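Local coordinates for flagellar hook-associated protein (Burkholderia pseudomallei, PDB 4UT1) that forms part of the junction between hook and filament of the bacterial flagellum, where it probably acts as a structural component, at residues 235-240 with 244-249; 544-549 with 560-565; 381-384 with 389-392; 115-120 with 312-317; 96-101 with 163-168. All blocks are in the same frame, centred on the assembly; numbering follows the deposited sequence.

Along the chain, helix 80-106 supplies the first segment of interaction 5 and helix 113-129 the first of interaction 4. Helix 134-193 then closes interaction 5 at residues 163-168. Interaction 1 follows, a tight hairpin in the small antiparallel sheet beside the bundle, and it falls within the long loop that ends when helix 287-322 closes interaction 4 at residues 312-317. Interactions 4 and 5 therefore cross, lacing helices of one bundle at centres about 29 Å apart. Two further contacts come in series: interaction 3, a hairpin in the D2-like region, and interaction 2, which joins two sheets of the D3 region, about 74 Å from interaction 1 between centres.

Interaction 1: 235-240 with 244-249; sequences GGQPLV and ASYQLA. With EDO (1,2-ethanediol), chain E.
Val240 and Ser245 form an antiparallel non-hydrogen-bonded pair, with their CA atoms 4.4 Å apart, and the chain turns a corner at Leu239 just before it. This is a beta hairpin of strands 238-241 and 244-252. Tyr246 N gives a 2.8 Å hydrogen bond to Leu239 O. On the far side of the first strand Leu239 and Val240 both face Val231, a classic beta bulge. Pro238 suits its place as a compact apolar ring: its CG lies over one face of the Tyr246 ring, 3.8 Å from the centroid and 17° off the normal, a CH-pi contact. Gln237 doubles back through a bent chi2 (65°), which lets NE2 donate to Pro238 O at 2.8 Å, in the carbonyl plane and on a lone pair, while OE1 bonds to Ser264 OG. Leu239 and Leu248, both buried, meet at about a right angle, with CD2 of Leu239 4.0 Å from CD1 of Leu248, and both touch helix 134-193. A bound 1,2-ethanediol, probably from the crystallisation liquor, bridges to that helix through Thr180 and Asn177, and its O2 and Ser245 OG share a 2.8 Å hydrogen bond.

Interaction 2: 544-549 with 560-565; sequences NGVSVS and FTIGAN. With EDO (1,2-ethanediol), chain J.
Val546 and Val548 meet Ile562 through methyl groups alone, with neither ring nor amide plane in the contact and hence no face or edge to assign. At the end of the second segment the amide of Asn565 accepts, through OD1, a 2.9 Å hydrogen bond from O2 of a 1,2-ethanediol, probably from the crystallisation liquor, while its ND2 is held by Ser448 O. Ile562 suits its place because its two branches serve two neighbours. CG2, set anti to the backbone N by chi1 of -66°, lies 4.1 Å from Val546 CG1 as the two side chains slide past each other in opposite directions. The other branch, extended at chi2 (168°), carries CD1 tip to tip against Val548, 4.1 Å from CG1 and nearly as close to CG2. Between the valines, Ser547 points away from this core, where a hydroxyl is better placed, and its OG bonds to Thr530 OG1. Gly545 has positive phi, a conformation easy for glycine, and together with Val546 it faces Ile531 in a G1 beta bulge. Ile531 itself packs on Ile562, joined by Val450 and Ala452. With CA atoms of Val548 and Ile562 8.8 Å apart, strands 546-551 and 559-564 belong to separate antiparallel sheets, and their beta-branched side chains meet between the two, consistent with the core of a beta sandwich.

Interaction 3: 381-384 with 389-392; sequences TLTD and SVVG
Thr381 and Val390 cross at about a right angle, the methyl CG2 of Thr381 settling between the two branches of Val390, 3.7 Å from CG1 and 3.8 Å from CG2. Chi1 of -56° turns that methyl, anti to the backbone N, toward the valine and leaves OG1 beside the nitrogen. Thr383 stands on the same face, with OG1 a looser 4.2 Å from Val390 CG2, while its own CG2 leans over Ser389 O. Beta-branched residues suit extended chain at a sheet surface. The strands form a beta hairpin, 390-394 being the outermost strand of its sheet within the chain, and a classic beta bulge interrupts the pairing: Val391 and Gly392 both face Leu382. Leu382 N bonds to Gly392 O at 2.9 Å, while Leu382 O takes Val391 N at 2.8 Å, so the one leucine pairs with both bulge residues. Gly392 is almost fully extended, a shape glycine takes readily. Val391 points toward the neighbouring strand and its side chain lies against Leu382; their modelled closeness is doubtful, but both touch Tyr371 and Ile405. Near the turn Asp384 N bonds to Ser389 O at 2.9 Å, and its carboxylate OD1 accepts from Ala386 N.

Interaction 4: 115-120 with 312-317; sequences TAITNY and VSFASQ. With EDO (1,2-ethanediol), chain C.
Phe314 gives up the largest area here, its ring reaching from helix 287-322 to both Tyr120 and Ile117 of helix 113-129. Its CG lies anti to the backbone N (chi1 167°), which turns the ring toward the facing helix; Tyr120, with chi1 of 178°, does the same from the other side. The two rings meet as an offset edge-to-face pair, centroids 5.4 Å apart and planes at 69°, with the edge of the phenylalanine directed at the tyrosine face. CZ and CE2 of Phe314 are the atoms that touch, each 3.7 Å from Tyr120 CD2, so the contact falls near the rim of the tyrosine ring rather than at its centre. Phe337 packs edge-to-face on both rings and makes the pair an aromatic cluster of three. Ile117 lies one helical turn back and completes the grip more loosely, its CG2 4.4 Å from Phe314 CD2. All three residues are buried in the helical bundle of FlgK, where helix 134-193 places Leu147 against Phe314 and helix 593-630 brings Leu593 to it. Large side chains suit this buried spot, where the CA atoms of Ile117 and Phe314 are 8.5 Å apart. Asn119, on the exposed side of its helix, makes a weak 3.3 Å bond from ND2 to O2 of a 1,2-ethanediol that also binds Asn143 and Thr146.

Interaction 5: 96-101 with 163-168; sequences YTLVAQ and QSVNSQ
Leu98 points its forked end from helix 80-106 at two residues of helix 134-193, Val165 and Gln168, which follow each other at a spacing of one helical turn. Its CG is set anti to the carbonyl carbon, beside the backbone N, and an extended chi2 of 169° spreads the methyls so that each has its own neighbour. CD1 comes to 4.5 Å from Val165 CG2, while CD2 lies 4.2 Å from Gln168 OE1. Both are loose contacts, in keeping with CA atoms 8.9 Å apart at Leu98 and Val165. Val165 keeps CG1 anti to its backbone N (chi1 168°) and CG2 beside that nitrogen, and it is the CG2 branch that meets the leucine. Leucine suits the place because its branched end reaches both Val165 and Gln168. The two helices run side by side in the bundle, and helix 287-322 packs against the same spot, with Leu292 touching both Leu98 and Gln168 and Phe295 lying on Leu98. Gln168 is extended at chi2 (179°), and its amide oxygen lies beside Leu98; Ser164 OG, one turn earlier, gives OE1 a weak 3.2 Å hydrogen bond. Further round the helix Asn166 accepts through OD1 from Leu260 N and donates through ND2 to Ser258 O and Gln163 OE1. Helix 593-630 packs on another side of helix 80-106, through Leu611 against Tyr96 and Val99.

Interaction 1: 235-240 with 244-249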
# COMPACT_ATOMS: atom_id res chain seq x y z
N GLY A 235 -11.99 -8.79 28.67
CA GLY A 235 -10.55 -8.93 28.77
C GLY A 235 -10.03 -8.89 30.19
O GLY A 235 -8.84 -9.11 30.42
N GLY A 236 -10.91 -8.59 31.14
CA GLY A 236 -10.56 -8.63 32.55
C GLY A 236 -10.65 -7.31 33.29
O GLY A 236 -10.72 -7.29 34.52
N GLN A 237 -10.66 -6.20 32.55
CA GLN A 237 -10.68 -4.87 33.15
C GLN A 237 -11.96 -4.67 33.95
O GLN A 237 -13.06 -4.80 33.41
CB GLN A 237 -10.53 -3.79 32.07
CG GLN A 237 -10.85 -2.37 32.51
CD GLN A 237 -9.89 -1.85 33.56
OE1 GLN A 237 -8.68 -1.95 33.41
NE2 GLN A 237 -10.44 -1.29 34.63
N PRO A 238 -11.84 -4.37 35.25
CA PRO A 238 -13.07 -4.12 36.01
C PRO A 238 -13.78 -2.85 35.53
O PRO A 238 -13.12 -1.87 35.18
CB PRO A 238 -12.58 -3.96 37.46
CG PRO A 238 -11.14 -3.59 37.34
CD PRO A 238 -10.63 -4.25 36.09
N LEU A 239 -15.11 -2.88 35.53
CA LEU A 239 -15.91 -1.70 35.24
C LEU A 239 -16.71 -1.29 36.46
O LEU A 239 -16.88 -0.10 36.75
CB LEU A 239 -16.86 -1.96 34.08
CG LEU A 239 -16.20 -2.18 32.71
CD1 LEU A 239 -17.30 -2.30 31.69
CD2 LEU A 239 -15.23 -1.05 32.37
N VAL A 240 -17.23 -2.28 37.17
CA VAL A 240 -17.95 -2.06 38.42
C VAL A 240 -17.47 -3.06 39.46
O VAL A 240 -17.38 -4.25 39.20
CB VAL A 240 -19.47 -2.21 38.27
CG1 VAL A 240 -20.15 -2.09 39.64
CG2 VAL A 240 -20.03 -1.18 37.31
N ALA A 244 -18.39 1.11 43.58
CA ALA A 244 -17.44 1.92 42.84
C ALA A 244 -17.46 1.53 41.35
O ALA A 244 -17.71 0.38 41.00
CB ALA A 244 -16.03 1.76 43.40
N SER A 245 -17.23 2.50 40.49
CA SER A 245 -17.08 2.21 39.06
C SER A 245 -15.73 2.70 38.53
O SER A 245 -15.09 3.57 39.14
CB SER A 245 -18.23 2.82 38.27
OG SER A 245 -18.09 4.23 38.16
N TYR A 246 -15.31 2.13 37.40
CA TYR A 246 -14.07 2.53 36.75
C TYR A 246 -14.37 3.31 35.47
O TYR A 246 -15.25 2.92 34.70
CB TYR A 246 -13.21 1.31 36.41
CG TYR A 246 -12.58 0.57 37.57
CD1 TYR A 246 -13.35 -0.14 38.48
CD2 TYR A 246 -11.20 0.56 37.74
CE1 TYR A 246 -12.78 -0.82 39.53
CE2 TYR A 246 -10.61 -0.12 38.80
CZ TYR A 246 -11.41 -0.81 39.68
OH TYR A 246 -10.84 -1.50 40.73
N GLN A 247 -13.64 4.39 35.24
CA GLN A 247 -13.84 5.21 34.06
C GLN A 247 -12.93 4.80 32.91
O GLN A 247 -11.73 4.66 33.10
CB GLN A 247 -13.59 6.68 34.39
CG GLN A 247 -14.83 7.44 34.80
CD GLN A 247 -14.82 8.87 34.28
OE1 GLN A 247 -15.84 9.39 33.83
NE2 GLN A 247 -13.65 9.51 34.34
N LEU A 248 -13.50 4.62 31.73
CA LEU A 248 -12.69 4.43 30.53
C LEU A 248 -12.51 5.78 29.86
O LEU A 248 -13.31 6.70 30.07
CB LEU A 248 -13.35 3.44 29.57
CG LEU A 248 -13.68 2.06 30.15
CD1 LEU A 248 -14.41 1.21 29.13
CD2 LEU A 248 -12.41 1.34 30.66
N ALA A 249 -11.47 5.89 29.04
CA ALA A 249 -11.31 7.07 28.21
C ALA A 249 -10.78 6.68 26.84
O ALA A 249 -10.22 5.59 26.66
CB ALA A 249 -10.39 8.08 28.87
C1 EDO E . -17.86 7.43 34.99
O1 EDO E . -19.16 7.98 35.19
C2 EDO E . -17.58 6.30 35.97
O2 EDO E . -18.05 5.04 35.49

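Interaction 2: 544-549 with 560-565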
# COMPACT_ATOMS: atom_id res chain seq x y z
N ASN A 544 25.29 2.53 -22.67
CA ASN A 544 24.74 1.62 -21.69
C ASN A 544 23.24 1.48 -21.86
O ASN A 544 22.57 2.44 -22.24
CB ASN A 544 25.10 2.11 -20.28
CG ASN A 544 24.74 1.12 -19.19
OD1 ASN A 544 25.24 -0.01 -19.17
ND2 ASN A 544 23.91 1.56 -18.25
N GLY A 545 22.71 0.28 -21.62
CA GLY A 545 21.28 0.04 -21.66
C GLY A 545 20.61 0.18 -23.02
O GLY A 545 19.43 0.51 -23.10
N VAL A 546 21.36 -0.10 -24.08
CA VAL A 546 20.85 -0.03 -25.44
C VAL A 546 20.64 -1.43 -26.01
O VAL A 546 21.53 -2.28 -25.93
CB VAL A 546 21.80 0.75 -26.35
CG1 VAL A 546 21.30 0.72 -27.82
CG2 VAL A 546 21.91 2.19 -25.87
N SER A 547 19.45 -1.67 -26.55
CA SER A 547 19.14 -2.96 -27.17
C SER A 547 18.76 -2.78 -28.63
O SER A 547 17.99 -1.89 -28.98
CB SER A 547 18.01 -3.68 -26.43
OG SER A 547 18.44 -4.12 -25.15
N VAL A 548 19.30 -3.66 -29.48
CA VAL A 548 18.89 -3.70 -30.89
C VAL A 548 18.81 -5.15 -31.38
O VAL A 548 19.50 -6.03 -30.86
CB VAL A 548 19.86 -2.92 -31.81
CG1 VAL A 548 19.78 -1.44 -31.53
CG2 VAL A 548 21.31 -3.42 -31.64
N SER A 549 17.96 -5.38 -32.38
CA SER A 549 17.86 -6.70 -33.00
C SER A 549 18.18 -6.61 -34.48
O SER A 549 17.71 -5.71 -35.16
CB SER A 549 16.47 -7.31 -32.82
OG SER A 549 16.21 -7.57 -31.45
N PHE A 560 25.06 -0.48 -39.93
CA PHE A 560 23.88 -0.18 -39.13
C PHE A 560 24.29 0.81 -38.05
O PHE A 560 25.31 0.61 -37.37
CB PHE A 560 23.29 -1.47 -38.56
CG PHE A 560 23.09 -2.52 -39.61
CD1 PHE A 560 24.13 -3.36 -39.97
CD2 PHE A 560 21.89 -2.59 -40.31
CE1 PHE A 560 23.97 -4.30 -40.99
CE2 PHE A 560 21.72 -3.52 -41.33
CZ PHE A 560 22.77 -4.38 -41.67
N THR A 561 23.55 1.90 -37.93
CA THR A 561 23.93 2.97 -37.01
C THR A 561 23.09 2.95 -35.75
O THR A 561 21.96 2.44 -35.74
CB THR A 561 23.81 4.36 -37.66
OG1 THR A 561 22.45 4.57 -38.07
CG2 THR A 561 24.71 4.46 -38.87
N ILE A 562 23.67 3.49 -34.68
CA ILE A 562 23.01 3.64 -33.39
C ILE A 562 23.36 5.02 -32.85
O ILE A 562 24.53 5.37 -32.76
CB ILE A 562 23.44 2.56 -32.37
CG1 ILE A 562 22.97 1.17 -32.82
CG2 ILE A 562 22.85 2.86 -31.00
CD1 ILE A 562 23.61 0.04 -32.03
N GLY A 563 22.35 5.80 -32.49
CA GLY A 563 22.63 7.12 -31.98
C GLY A 563 21.38 7.73 -31.38
O GLY A 563 20.35 7.06 -31.27
N ALA A 564 21.47 8.99 -30.99
CA ALA A 564 20.33 9.69 -30.39
C ALA A 564 19.21 9.86 -31.41
O ALA A 564 19.46 10.04 -32.61
CB ALA A 564 20.78 11.04 -29.84
N ASN A 565 17.97 9.81 -30.93
CA ASN A 565 16.81 9.91 -31.81
C ASN A 565 16.46 11.36 -32.13
O ASN A 565 16.52 12.23 -31.26
CB ASN A 565 15.60 9.21 -31.17
CG ASN A 565 14.36 9.24 -32.06
OD1 ASN A 565 14.44 9.55 -33.25
ND2 ASN A 565 13.21 8.92 -31.48
C1 EDO J . 11.68 6.94 -35.58
O1 EDO J . 12.24 5.79 -36.25
C2 EDO J . 12.80 7.91 -35.23
O2 EDO J . 12.28 9.23 -35.11

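Interaction 3: 381-384 with 389-392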
# COMPACT_ATOMS: atom_id res chain seq x y z
N THR A 381 12.34 -6.88 14.38
CA THR A 381 11.31 -7.70 13.77
C THR A 381 10.30 -6.78 13.10
O THR A 381 9.94 -5.76 13.67
CB THR A 381 10.61 -8.57 14.81
OG1 THR A 381 11.59 -9.38 15.49
CG2 THR A 381 9.57 -9.47 14.16
N LEU A 382 9.88 -7.14 11.90
CA LEU A 382 8.79 -6.45 11.21
C LEU A 382 7.55 -7.31 11.32
O LEU A 382 7.53 -8.45 10.86
CB LEU A 382 9.14 -6.20 9.73
CG LEU A 382 8.19 -5.24 9.01
CD1 LEU A 382 8.49 -3.81 9.42
CD2 LEU A 382 8.30 -5.39 7.50
N THR A 383 6.51 -6.76 11.94
CA THR A 383 5.25 -7.46 12.11
C THR A 383 4.13 -6.77 11.34
O THR A 383 4.03 -5.55 11.32
CB THR A 383 4.88 -7.53 13.60
OG1 THR A 383 5.96 -8.13 14.32
CG2 THR A 383 3.63 -8.36 13.78
N ASP A 384 3.31 -7.58 10.67
CA ASP A 384 2.11 -7.09 9.99
C ASP A 384 1.06 -6.73 11.03
O ASP A 384 0.66 -7.58 11.83
CB ASP A 384 1.60 -8.16 9.01
CG ASP A 384 0.47 -7.68 8.14
OD1 ASP A 384 -0.51 -7.14 8.69
OD2 ASP A 384 0.55 -7.86 6.91
N SER A 389 1.19 -11.30 12.15
CA SER A 389 2.23 -12.23 11.72
C SER A 389 3.56 -11.55 11.44
O SER A 389 3.62 -10.47 10.86
CB SER A 389 1.78 -12.99 10.47
OG SER A 389 0.69 -13.85 10.79
N VAL A 390 4.64 -12.19 11.87
CA VAL A 390 5.98 -11.70 11.57
C VAL A 390 6.25 -11.80 10.06
O VAL A 390 6.04 -12.85 9.45
CB VAL A 390 7.04 -12.49 12.37
CG1 VAL A 390 8.45 -12.21 11.86
CG2 VAL A 390 6.92 -12.18 13.85
N VAL A 391 6.69 -10.71 9.45
CA VAL A 391 7.03 -10.75 8.03
C VAL A 391 8.51 -11.03 7.82
O VAL A 391 8.90 -11.56 6.79
CB VAL A 391 6.69 -9.45 7.30
CG1 VAL A 391 5.35 -8.92 7.76
CG2 VAL A 391 7.79 -8.43 7.52
N GLY A 392 9.34 -10.63 8.78
CA GLY A 392 10.77 -10.87 8.68
C GLY A 392 11.55 -10.27 9.82
O GLY A 392 11.02 -9.45 10.58

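Interaction 4: 115-120 with 312-317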
# COMPACT_ATOMS: atom_id res chain seq x y z
N THR A 115 -11.26 2.01 -13.81
CA THR A 115 -11.59 2.59 -15.11
C THR A 115 -10.69 3.80 -15.40
O THR A 115 -10.24 3.96 -16.52
CB THR A 115 -13.06 3.02 -15.20
OG1 THR A 115 -13.88 1.84 -15.23
CG2 THR A 115 -13.29 3.81 -16.47
N ALA A 116 -10.45 4.63 -14.39
CA ALA A 116 -9.59 5.80 -14.57
C ALA A 116 -8.17 5.37 -14.96
O ALA A 116 -7.52 6.00 -15.78
CB ALA A 116 -9.55 6.65 -13.31
N ILE A 117 -7.69 4.28 -14.36
CA ILE A 117 -6.35 3.78 -14.69
C ILE A 117 -6.32 3.29 -16.14
O ILE A 117 -5.44 3.69 -16.92
CB ILE A 117 -5.93 2.65 -13.74
CG1 ILE A 117 -5.70 3.20 -12.34
CG2 ILE A 117 -4.63 2.01 -14.20
CD1 ILE A 117 -5.39 2.13 -11.31
N THR A 118 -7.28 2.45 -16.51
CA THR A 118 -7.36 1.95 -17.89
C THR A 118 -7.39 3.09 -18.91
O THR A 118 -6.70 3.05 -19.93
CB THR A 118 -8.62 1.08 -18.10
OG1 THR A 118 -8.58 -0.03 -17.21
CG2 THR A 118 -8.70 0.58 -19.54
N ASN A 119 -8.20 4.11 -18.62
CA ASN A 119 -8.36 5.25 -19.50
C ASN A 119 -7.08 6.08 -19.64
O ASN A 119 -6.78 6.61 -20.71
CB ASN A 119 -9.51 6.14 -19.02
CG ASN A 119 -10.87 5.53 -19.33
OD1 ASN A 119 -10.97 4.58 -20.10
ND2 ASN A 119 -11.93 6.09 -18.74
N TYR A 120 -6.32 6.17 -18.55
CA TYR A 120 -5.06 6.89 -18.59
C TYR A 120 -4.09 6.22 -19.55
O TYR A 120 -3.49 6.88 -20.40
CB TYR A 120 -4.41 6.98 -17.21
CG TYR A 120 -3.08 7.70 -17.30
CD1 TYR A 120 -3.03 9.08 -17.46
CD2 TYR A 120 -1.87 7.00 -17.28
CE1 TYR A 120 -1.81 9.75 -17.58
CE2 TYR A 120 -0.67 7.65 -17.38
CZ TYR A 120 -0.64 9.02 -17.53
OH TYR A 120 0.56 9.67 -17.63
N VAL A 312 0.97 4.08 -5.48
CA VAL A 312 2.41 4.09 -5.48
C VAL A 312 2.95 3.32 -6.68
O VAL A 312 3.81 3.81 -7.38
CB VAL A 312 3.00 3.50 -4.18
CG1 VAL A 312 4.51 3.30 -4.33
CG2 VAL A 312 2.69 4.39 -2.99
N SER A 313 2.43 2.13 -6.91
CA SER A 313 2.92 1.33 -8.01
C SER A 313 2.65 2.03 -9.34
O SER A 313 3.50 2.03 -10.21
CB SER A 313 2.27 -0.06 -8.01
OG SER A 313 2.82 -0.84 -9.06
N PHE A 314 1.46 2.61 -9.50
CA PHE A 314 1.12 3.34 -10.71
C PHE A 314 2.09 4.50 -10.96
O PHE A 314 2.68 4.60 -12.03
CB PHE A 314 -0.33 3.86 -10.65
CG PHE A 314 -0.66 4.89 -11.70
CD1 PHE A 314 -0.41 6.24 -11.48
CD2 PHE A 314 -1.21 4.51 -12.92
CE1 PHE A 314 -0.71 7.18 -12.45
CE2 PHE A 314 -1.52 5.45 -13.90
CZ PHE A 314 -1.26 6.79 -13.66
N ALA A 315 2.24 5.37 -9.97
CA ALA A 315 3.14 6.51 -10.09
C ALA A 315 4.58 6.06 -10.39
O ALA A 315 5.23 6.62 -11.27
CB ALA A 315 3.10 7.35 -8.81
N SER A 316 5.05 5.05 -9.67
CA SER A 316 6.42 4.60 -9.83
C SER A 316 6.66 4.05 -11.24
O SER A 316 7.67 4.37 -11.87
CB SER A 316 6.76 3.53 -8.79
OG SER A 316 6.81 4.10 -7.49
N GLN A 317 5.75 3.22 -11.71
CA GLN A 317 5.86 2.66 -13.06
C GLN A 317 5.83 3.70 -14.16
O GLN A 317 6.58 3.62 -15.13
CB GLN A 317 4.76 1.65 -13.32
CG GLN A 317 4.93 0.34 -12.63
CD GLN A 317 3.83 -0.62 -12.99
OE1 GLN A 317 3.86 -1.24 -14.04
NE2 GLN A 317 2.81 -0.71 -12.14
C1 EDO C . -11.59 10.67 -18.10
O1 EDO C . -10.72 11.79 -18.34
C2 EDO C . -10.78 9.37 -18.15
O2 EDO C . -10.88 8.63 -16.93

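Interaction 5: 96-101 with 163-168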
# COMPACT_ATOMS: atom_id res chain seq x y z
N TYR A 96 -20.89 -4.64 10.44
CA TYR A 96 -21.65 -4.66 9.19
C TYR A 96 -21.98 -3.25 8.68
O TYR A 96 -21.71 -2.92 7.51
CB TYR A 96 -22.96 -5.45 9.33
CG TYR A 96 -23.76 -5.36 8.05
CD1 TYR A 96 -23.21 -5.78 6.85
CD2 TYR A 96 -25.03 -4.81 8.03
CE1 TYR A 96 -23.91 -5.68 5.67
CE2 TYR A 96 -25.75 -4.71 6.83
CZ TYR A 96 -25.18 -5.14 5.66
OH TYR A 96 -25.87 -5.05 4.47
N THR A 97 -22.56 -2.42 9.54
CA THR A 97 -22.97 -1.08 9.14
C THR A 97 -21.79 -0.31 8.54
O THR A 97 -21.92 0.34 7.50
CB THR A 97 -23.57 -0.30 10.33
OG1 THR A 97 -24.79 -0.94 10.73
CG2 THR A 97 -23.88 1.13 9.93
N LEU A 98 -20.62 -0.43 9.17
CA LEU A 98 -19.46 0.32 8.73
C LEU A 98 -18.91 -0.20 7.41
O LEU A 98 -18.55 0.58 6.53
CB LEU A 98 -18.37 0.28 9.80
CG LEU A 98 -18.66 1.09 11.06
CD1 LEU A 98 -17.65 0.75 12.12
CD2 LEU A 98 -18.65 2.57 10.75
N VAL A 99 -18.84 -1.52 7.27
CA VAL A 99 -18.27 -2.07 6.04
C VAL A 99 -19.28 -1.93 4.91
O VAL A 99 -18.90 -1.77 3.75
CB VAL A 99 -17.82 -3.55 6.20
CG1 VAL A 99 -18.99 -4.43 6.55
CG2 VAL A 99 -17.12 -4.05 4.94
N ALA A 100 -20.58 -1.95 5.23
CA ALA A 100 -21.59 -1.73 4.20
C ALA A 100 -21.46 -0.31 3.65
O ALA A 100 -21.53 -0.09 2.43
CB ALA A 100 -22.99 -1.97 4.75
N GLN A 101 -21.26 0.65 4.55
CA GLN A 101 -20.99 2.03 4.18
C GLN A 101 -19.77 2.14 3.26
O GLN A 101 -19.84 2.77 2.20
CB GLN A 101 -20.78 2.91 5.43
CG GLN A 101 -20.51 4.37 5.10
CD GLN A 101 -20.12 5.20 6.31
OE1 GLN A 101 -19.59 6.30 6.17
NE2 GLN A 101 -20.38 4.67 7.50
N GLN A 163 -11.95 8.84 11.06
CA GLN A 163 -12.31 9.79 12.10
C GLN A 163 -13.71 9.52 12.65
O GLN A 163 -13.95 9.72 13.84
CB GLN A 163 -12.21 11.22 11.58
CG GLN A 163 -12.73 12.26 12.56
CD GLN A 163 -12.06 12.18 13.92
OE1 GLN A 163 -10.92 11.72 14.03
NE2 GLN A 163 -12.77 12.63 14.95
N SER A 164 -14.63 9.08 11.79
CA SER A 164 -15.94 8.64 12.24
C SER A 164 -15.80 7.54 13.28
O SER A 164 -16.47 7.56 14.32
CB SER A 164 -16.79 8.17 11.05
OG SER A 164 -18.09 7.79 11.49
N VAL A 165 -14.90 6.59 13.05
CA VAL A 165 -14.63 5.57 14.06
C VAL A 165 -14.13 6.20 15.37
O VAL A 165 -14.62 5.87 16.46
CB VAL A 165 -13.62 4.52 13.53
CG1 VAL A 165 -13.13 3.63 14.68
CG2 VAL A 165 -14.28 3.69 12.44
N ASN A 166 -13.20 7.15 15.28
CA ASN A 166 -12.73 7.87 16.46
C ASN A 166 -13.86 8.47 17.28
O ASN A 166 -13.95 8.27 18.50
CB ASN A 166 -11.77 8.98 16.06
CG ASN A 166 -10.39 8.45 15.73
OD1 ASN A 166 -10.05 7.34 16.11
ND2 ASN A 166 -9.58 9.26 15.03
N SER A 167 -14.73 9.22 16.61
CA SER A 167 -15.84 9.86 17.31
C SER A 167 -16.78 8.85 17.95
O SER A 167 -17.24 9.04 19.08
CB SER A 167 -16.61 10.77 16.36
OG SER A 167 -15.86 11.96 16.14
N GLN A 168 -17.04 7.76 17.24
CA GLN A 168 -17.93 6.73 17.78
C GLN A 168 -17.32 5.99 18.95
O GLN A 168 -18.04 5.64 19.91
CB GLN A 168 -18.33 5.76 16.68
CG GLN A 168 -19.34 6.37 15.69
CD GLN A 168 -19.73 5.42 14.60
OE1 GLN A 168 -19.52 5.70 13.42
NE2 GLN A 168 -20.32 4.29 14.96